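Local atomic coordinates of Isomerase/lactonizing enzyme (Agrobacterium fabrum str. C58, PDB entry 2NQL), a protein that belongs to the mandelate racemase/muconate lactonizing enzyme family of the enolase superfamily and carries a sodium ion in its barrel domain. Residues 366-369 with 374-377; 293-298 with 324-329; 312-317 with 329-334. All blocks are in the same frame, centred on the assembly; numbering follows the deposited sequence.

All three contacts lie in the enolase C-terminal barrel domain, gathered round helix 322-331. Interaction 2 sets the start of helix 295-308 against the middle of that helix; interaction 3 sets the loop after strand 311-312 against its C-terminal end, and the two, about 7 Å apart between centres, share Q329 and interlock along the chain. Through F298, which touches both P314 and S331, they form one continuous patch of core. Interaction 1 comes later in sequence, with its centre about 13 Å from interaction 2 and 15 Å from interaction 3. Its residues L367, P368 and V375 pack on helix 322-331, which is thus held between neighbouring barrel elements and the loop between strands 364-366 and 376-377.

Interaction 1 (366-369 with 374-377); sequences HLPS and GVRP
P368 meets G374 and V375 across the loop between strands 364-366 and 376-377, with its ring atoms making the contact. CB lies 3.5 Å from G374 O, and the same CB is 4.1 Å from V375 CG1. CG of the proline lies about as far from that methyl as CB does, and 4.1 Å from G374 CA, so one edge of the ring spans the glycine backbone and the valine branch. The proline and valine side chains cross obliquely. V375 presents CG1 because this branch stands anti to its own carbonyl carbon (chi1 -54°), while CG2 turns elsewhere and packs on A325.

The nearness of P368 CG leaves little room over G374 CA, and G374 adopts a positive phi (89°), a backbone shape that favours glycine. Polar linkage between the segments runs through a water: G374 O receives its hydrogen bond at 2.7 Å, and the water in turn accepts a weak one from S369 N at 3.4 Å. Farther out, P368 O takes a hydrogen bond from R143 and S369 OG bonds to D357, so one bond holds the carbonyl of the P368-S369 peptide and the other the serine side chain.

The loop joins strand 364-366, which lies antiparallel between strands 152-158 and 359-361, to strand 376-377, which pairs antiparallel with strand 354-355; between them P368 and V375 lie on Q329 and A325 of helix 322-331.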
loop_
_atom_site.group_PDB
_atom_site.type_symbol
_atom_site.label_atom_id
_atom_site.label_comp_id
_atom_site.label_asym_id
_atom_site.label_seq_id
_atom_site.Cartn_x
_atom_site.Cartn_y
_atom_site.Cartn_z
ATOM N N HIS A 366 3.734 -7.565 31.390
ATOM C CA HIS A 366 4.517 -6.663 32.234
ATOM C C HIS A 366 5.538 -5.890 31.413
ATOM O O HIS A 366 6.442 -6.476 30.785
ATOM C CB HIS A 366 5.249 -7.476 33.305
ATOM C CG HIS A 366 4.322 -8.158 34.256
ATOM N ND1 HIS A 366 4.071 -7.672 35.518
ATOM C CD2 HIS A 366 3.535 -9.251 34.109
ATOM C CE1 HIS A 366 3.198 -8.461 36.124
ATOM N NE2 HIS A 366 2.850 -9.422 35.286
ATOM N N LEU A 367 5.410 -4.567 31.444
ATOM C CA LEU A 367 6.178 -3.713 30.531
ATOM C C LEU A 367 7.618 -3.562 31.002
ATOM O O LEU A 367 7.871 -3.620 32.207
ATOM C CB LEU A 367 5.513 -2.334 30.428
ATOM C CG LEU A 367 4.436 -2.320 29.330
ATOM C CD1 LEU A 367 3.160 -3.106 29.641
ATOM C CD2 LEU A 367 4.120 -0.937 28.933
ATOM N N PRO A 368 8.562 -3.309 30.067
ATOM C CA PRO A 368 9.945 -3.114 30.471
ATOM C C PRO A 368 10.103 -1.780 31.199
ATOM O O PRO A 368 9.201 -0.926 31.118
ATOM C CB PRO A 368 10.703 -3.115 29.133
ATOM C CG PRO A 368 9.719 -2.639 28.164
ATOM C CD PRO A 368 8.394 -3.155 28.606
ATOM N N SER A 369 11.214 -1.613 31.911
ATOM C CA SER A 369 11.358 -0.505 32.875
ATOM C C SER A 369 12.188 0.671 32.352
ATOM O O SER A 369 12.033 1.809 32.822
ATOM C CB SER A 369 11.966 -1.011 34.172
ATOM O OG SER A 369 11.201 -2.079 34.711
ATOM N N GLY A 374 12.932 0.285 26.109
ATOM C CA GLY A 374 13.142 -0.561 27.293
ATOM C C GLY A 374 13.682 -1.947 26.957
ATOM O O GLY A 374 13.945 -2.757 27.860
ATOM N N VAL A 375 13.810 -2.252 25.655
ATOM C CA VAL A 375 14.441 -3.495 25.210
ATOM C C VAL A 375 15.374 -3.167 24.058
ATOM O O VAL A 375 15.239 -2.106 23.452
ATOM C CB VAL A 375 13.421 -4.630 24.775
ATOM C CG1 VAL A 375 12.366 -4.932 25.883
ATOM C CG2 VAL A 375 12.732 -4.296 23.446
ATOM N N ARG A 376 16.303 -4.078 23.774
ATOM C CA ARG A 376 17.168 -4.006 22.573
ATOM C C ARG A 376 17.549 -5.447 22.202
ATOM O O ARG A 376 17.385 -6.358 23.031
ATOM C CB ARG A 376 18.425 -3.186 22.887
ATOM C CG ARG A 376 19.319 -3.855 23.927
ATOM C CD ARG A 376 20.642 -3.169 24.068
ATOM N NE ARG A 376 21.562 -3.941 24.912
ATOM C CZ ARG A 376 22.658 -3.438 25.462
ATOM N NH1 ARG A 376 22.970 -2.158 25.262
ATOM N NH2 ARG A 376 23.432 -4.215 26.213
ATOM N N PRO A 377 18.048 -5.683 20.973
ATOM C CA PRO A 377 18.557 -7.014 20.665
ATOM C C PRO A 377 19.671 -7.408 21.622
ATOM O O PRO A 377 20.496 -6.573 22.024
ATOM C CB PRO A 377 19.088 -6.868 19.225
ATOM C CG PRO A 377 18.172 -5.756 18.645
ATOM C CD PRO A 377 18.158 -4.784 19.799
HETATM O O HOH W 1 14.244 -1.951 30.429
#

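Interaction 2 (293-298 with 324-329); sequences KGITNF and LAASLQ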
loop_
_atom_site.group_PDB
_atom_site.type_symbol
_atom_site.label_atom_id
_atom_site.label_comp_id
_atom_site.label_asym_id
_atom_site.label_seq_id
_atom_site.Cartn_x
_atom_site.Cartn_y
_atom_site.Cartn_z
ATOM N N LYS A 293 2.681 -0.439 11.722
ATOM C CA LYS A 293 2.106 0.899 11.979
ATOM C C LYS A 293 3.087 1.916 12.542
ATOM O O LYS A 293 3.161 3.040 12.043
ATOM C CB LYS A 293 0.832 0.827 12.854
ATOM C CG LYS A 293 -0.296 0.056 12.211
ATOM C CD LYS A 293 -1.528 0.047 13.104
ATOM C CE LYS A 293 -2.692 -0.639 12.427
ATOM N NZ LYS A 293 -2.448 -2.104 12.179
ATOM N N GLY A 294 3.834 1.534 13.579
ATOM C CA GLY A 294 4.746 2.452 14.264
ATOM C C GLY A 294 3.959 3.167 15.353
ATOM O O GLY A 294 2.728 3.120 15.358
ATOM N N ILE A 295 4.676 3.804 16.274
ATOM C CA ILE A 295 4.068 4.391 17.471
ATOM C C ILE A 295 3.161 5.579 17.131
ATOM O O ILE A 295 2.036 5.671 17.622
ATOM C CB ILE A 295 5.152 4.784 18.506
ATOM C CG1 ILE A 295 5.735 3.512 19.150
ATOM C CG2 ILE A 295 4.565 5.738 19.620
ATOM C CD1 ILE A 295 7.091 3.704 19.755
ATOM N N THR A 296 3.652 6.486 16.299
ATOM C CA THR A 296 2.823 7.640 15.860
ATOM C C THR A 296 1.440 7.212 15.331
ATOM O O THR A 296 0.416 7.739 15.780
ATOM C CB THR A 296 3.573 8.482 14.825
ATOM O OG1 THR A 296 4.785 8.971 15.404
ATOM C CG2 THR A 296 2.702 9.652 14.294
ATOM N N ASN A 297 1.408 6.235 14.414
ATOM C CA ASN A 297 0.142 5.703 13.888
ATOM C C ASN A 297 -0.735 5.015 14.901
ATOM O O ASN A 297 -1.952 5.159 14.885
ATOM C CB ASN A 297 0.394 4.756 12.695
ATOM C CG ASN A 297 0.610 5.519 11.389
ATOM O OD1 ASN A 297 -0.084 6.503 11.118
ATOM N ND2 ASN A 297 1.548 5.051 10.566
ATOM N N PHE A 298 -0.097 4.243 15.776
ATOM C CA PHE A 298 -0.793 3.456 16.784
ATOM C C PHE A 298 -1.498 4.431 17.744
ATOM O O PHE A 298 -2.677 4.241 18.041
ATOM C CB PHE A 298 0.266 2.636 17.504
ATOM C CG PHE A 298 -0.215 1.380 18.150
ATOM C CD1 PHE A 298 -0.052 0.142 17.507
ATOM C CD2 PHE A 298 -0.706 1.412 19.461
ATOM C CE1 PHE A 298 -0.415 -1.040 18.148
ATOM C CE2 PHE A 298 -1.092 0.237 20.108
ATOM C CZ PHE A 298 -0.943 -0.985 19.455
ATOM N N LEU A 324 7.040 -5.526 19.291
ATOM C CA LEU A 324 6.116 -5.892 20.368
ATOM C C LEU A 324 6.299 -4.956 21.582
ATOM O O LEU A 324 5.323 -4.482 22.144
ATOM C CB LEU A 324 6.293 -7.352 20.788
ATOM C CG LEU A 324 5.367 -7.779 21.938
ATOM C CD1 LEU A 324 3.905 -7.629 21.567
ATOM C CD2 LEU A 324 5.699 -9.226 22.328
ATOM N N ALA A 325 7.543 -4.698 21.966
ATOM C CA ALA A 325 7.814 -3.784 23.064
ATOM C C ALA A 325 7.244 -2.399 22.774
ATOM O O ALA A 325 6.610 -1.800 23.641
ATOM C CB ALA A 325 9.280 -3.700 23.345
ATOM N N ALA A 326 7.440 -1.922 21.541
ATOM C CA ALA A 326 6.763 -0.699 21.067
ATOM C C ALA A 326 5.247 -0.754 21.217
ATOM O O ALA A 326 4.650 0.213 21.707
ATOM C CB ALA A 326 7.178 -0.393 19.620
ATOM N N SER A 327 4.624 -1.878 20.825
ATOM C CA SER A 327 3.182 -2.065 20.978
ATOM C C SER A 327 2.773 -1.909 22.453
ATOM O O SER A 327 1.794 -1.229 22.741
ATOM C CB SER A 327 2.706 -3.432 20.451
ATOM O OG SER A 327 1.276 -3.478 20.415
ATOM N N LEU A 328 3.510 -2.553 23.357
ATOM C CA LEU A 328 3.190 -2.466 24.788
ATOM C C LEU A 328 3.290 -1.020 25.288
ATOM O O LEU A 328 2.362 -0.542 25.943
ATOM C CB LEU A 328 4.093 -3.397 25.626
ATOM C CG LEU A 328 4.141 -4.883 25.268
ATOM C CD1 LEU A 328 4.892 -5.621 26.361
ATOM C CD2 LEU A 328 2.749 -5.485 25.057
ATOM N N GLN A 329 4.394 -0.342 24.971
ATOM C CA GLN A 329 4.595 1.077 25.334
ATOM C C GLN A 329 3.427 1.958 24.898
ATOM O O GLN A 329 2.828 2.672 25.716
ATOM C CB GLN A 329 5.884 1.642 24.721
ATOM C CG GLN A 329 7.206 1.038 25.214
ATOM C CD GLN A 329 7.585 1.466 26.642
ATOM O OE1 GLN A 329 6.915 2.299 27.255
ATOM N NE2 GLN A 329 8.674 0.902 27.160
#
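F298 meets S327 between helices 295-308 and 322-331, while I295 meets A326 one turn away. The phenylalanine buries the most surface here, closely followed by I295 and S327. Its CG is anti to the backbone N (chi1 -155°), which sends the ring out across the gap, where CZ comes to 3.5 Å from S327 OG and CE1 to 3.7 Å. The hydroxyl meets this end of the ring obliquely. The polar partner of S327 OG is H340 NE2, to which it is hydrogen-bonded.

I295 makes a purely apolar contact. Its CB does not aim straight at the other helix, but the extended CG1-CD1 arm (chi2 158°) carries CD1 closer to it, 4.1 Å from A326 CB, with CG1 only slightly farther from the same methyl. The small alanine admits this arm, and M290 packs against both residues.

G294, with positive phi, takes the N-cap position of helix 295-308. N297 ND2 reaches back to K293 O at 3.0 Å and also bonds Y102 OH. The bond to K293 is fairly straight (157°) and lies nearly in the amide plane of N297.

Across the interface, then, cohesion comes from dispersion and shape; the one hydroxyl in it has its hydrogen bond with H340, so burial against the aromatic ring need not leave it without a polar partner.

Interaction 3 (312-317 with 329-334); sequences VIPHAT and QASSTL
A loop following a barrel strand packs here on the next helix: segment 312-317 leaves strand 311-312, and P314 and V312 meet S331 and L334, near the C-terminal part of helix 322-331. P314 CG touches S331 OG at 3.3 Å, with CB farther back, so the corner of the proline ring lies beside the hydroxyl. That oxygen stands anti to its own carbonyl carbon (chi1 -66°), next to the backbone N, and is hydrogen-bonded to S327 O one turn earlier. V312 CG1 meets L334 CD1 at 4.0 Å, the two side chains crossing at about a right angle.

In this beta-alpha barrel, helix 322-331 leads on towards strand 340-342, and the chain passes through a type I turn, S331 to L334, closed by L334 N to S331 O at 3.1 Å. S332 OG returns to Q329 O at 2.7 Å. A330 O accepts from both T333 OG1, at 2.8 Å and in the carbonyl plane, and T333 N, at 3.2 Å. The hydroxyl bonds tie S332 and T333 back to the helix. P314 and S331 both also pack on H340 and F298, and the side chain of P314 is about 9 Å from the sodium ion, whose site includes E240 and E266.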
loop_
_atom_site.group_PDB
_atom_site.type_symbol
_atom_site.label_atom_id
_atom_site.label_comp_id
_atom_site.label_asym_id
_atom_site.label_seq_id
_atom_site.Cartn_x
_atom_site.Cartn_y
_atom_site.Cartn_z
ATOM N N VAL A 312 -9.731 -1.141 22.191
ATOM C CA VAL A 312 -8.464 -1.408 21.501
ATOM C C VAL A 312 -7.841 -2.677 22.093
ATOM O O VAL A 312 -7.554 -2.741 23.300
ATOM C CB VAL A 312 -7.500 -0.218 21.635
ATOM C CG1 VAL A 312 -6.165 -0.526 20.951
ATOM C CG2 VAL A 312 -8.148 1.074 21.069
ATOM N N ILE A 313 -7.683 -3.692 21.248
ATOM C CA ILE A 313 -7.035 -4.955 21.636
ATOM C C ILE A 313 -5.997 -5.311 20.557
ATOM O O ILE A 313 -6.338 -5.976 19.572
ATOM C CB ILE A 313 -8.076 -6.095 21.844
ATOM C CG1 ILE A 313 -9.181 -5.660 22.828
ATOM C CG2 ILE A 313 -7.402 -7.369 22.348
ATOM C CD1 ILE A 313 -10.304 -6.644 22.970
ATOM N N PRO A 314 -4.758 -4.798 20.706
ATOM C CA PRO A 314 -3.733 -4.947 19.681
ATOM C C PRO A 314 -3.340 -6.377 19.354
ATOM O O PRO A 314 -3.434 -7.295 20.194
ATOM C CB PRO A 314 -2.550 -4.164 20.241
ATOM C CG PRO A 314 -3.172 -3.149 21.150
ATOM C CD PRO A 314 -4.261 -3.964 21.810
ATOM N N HIS A 315 -2.923 -6.522 18.104
ATOM C CA HIS A 315 -2.442 -7.747 17.500
ATOM C C HIS A 315 -1.003 -8.028 17.951
ATOM O O HIS A 315 -0.278 -7.129 18.432
ATOM C CB HIS A 315 -2.510 -7.491 15.979
ATOM C CG HIS A 315 -2.097 -8.644 15.112
ATOM N ND1 HIS A 315 -0.895 -8.670 14.441
ATOM C CD2 HIS A 315 -2.752 -9.769 14.746
ATOM C CE1 HIS A 315 -0.820 -9.770 13.714
ATOM N NE2 HIS A 315 -1.940 -10.449 13.873
ATOM N N ALA A 316 -0.593 -9.280 17.780
ATOM C CA ALA A 316 0.799 -9.690 17.956
ATOM C C ALA A 316 1.156 -10.753 16.923
ATOM O O ALA A 316 0.273 -11.471 16.401
ATOM C CB ALA A 316 1.031 -10.229 19.399
ATOM N N THR A 317 2.445 -10.870 16.638
ATOM C CA THR A 317 2.899 -11.642 15.506
ATOM C C THR A 317 4.358 -12.078 15.631
ATOM O O THR A 317 5.037 -11.741 16.598
ATOM C CB THR A 317 2.645 -10.870 14.176
ATOM O OG1 THR A 317 2.829 -11.771 13.081
ATOM C CG2 THR A 317 3.578 -9.696 14.027
ATOM N N GLN A 329 4.394 -0.342 24.971
ATOM C CA GLN A 329 4.595 1.077 25.334
ATOM C C GLN A 329 3.427 1.958 24.898
ATOM O O GLN A 329 2.828 2.672 25.716
ATOM C CB GLN A 329 5.884 1.642 24.721
ATOM C CG GLN A 329 7.206 1.038 25.214
ATOM C CD GLN A 329 7.585 1.466 26.642
ATOM O OE1 GLN A 329 6.915 2.299 27.255
ATOM N NE2 GLN A 329 8.674 0.902 27.160
ATOM N N ALA A 330 3.096 1.899 23.608
ATOM C CA ALA A 330 2.003 2.713 23.075
ATOM C C ALA A 330 0.654 2.281 23.639
ATOM O O ALA A 330 -0.146 3.125 24.024
ATOM C CB ALA A 330 1.987 2.647 21.568
ATOM N N SER A 331 0.410 0.965 23.691
ATOM C CA SER A 331 -0.868 0.431 24.206
ATOM C C SER A 331 -1.174 0.917 25.622
ATOM O O SER A 331 -2.338 1.168 25.971
ATOM C CB SER A 331 -0.858 -1.102 24.229
ATOM O OG SER A 331 -0.801 -1.631 22.919
ATOM N N SER A 332 -0.123 1.034 26.426
ATOM C CA SER A 332 -0.260 1.370 27.855
ATOM C C SER A 332 -0.845 2.753 28.123
ATOM O O SER A 332 -1.360 2.992 29.200
ATOM C CB SER A 332 1.083 1.230 28.557
ATOM O OG SER A 332 1.912 2.341 28.269
ATOM N N THR A 333 -0.767 3.642 27.129
ATOM C CA THR A 333 -1.221 5.032 27.230
ATOM C C THR A 333 -2.674 5.214 26.804
ATOM O O THR A 333 -3.209 6.326 26.892
ATOM C CB THR A 333 -0.356 5.964 26.313
ATOM O OG1 THR A 333 -0.696 5.718 24.927
ATOM C CG2 THR A 333 1.132 5.734 26.559
ATOM N N LEU A 334 -3.304 4.139 26.333
ATOM C CA LEU A 334 -4.589 4.219 25.639
ATOM C C LEU A 334 -5.755 3.945 26.567
ATOM O O LEU A 334 -5.848 2.875 27.163
ATOM C CB LEU A 334 -4.637 3.276 24.427
ATOM C CG LEU A 334 -3.540 3.430 23.351
ATOM C CD1 LEU A 334 -3.715 2.408 22.197
ATOM C CD2 LEU A 334 -3.508 4.848 22.802
#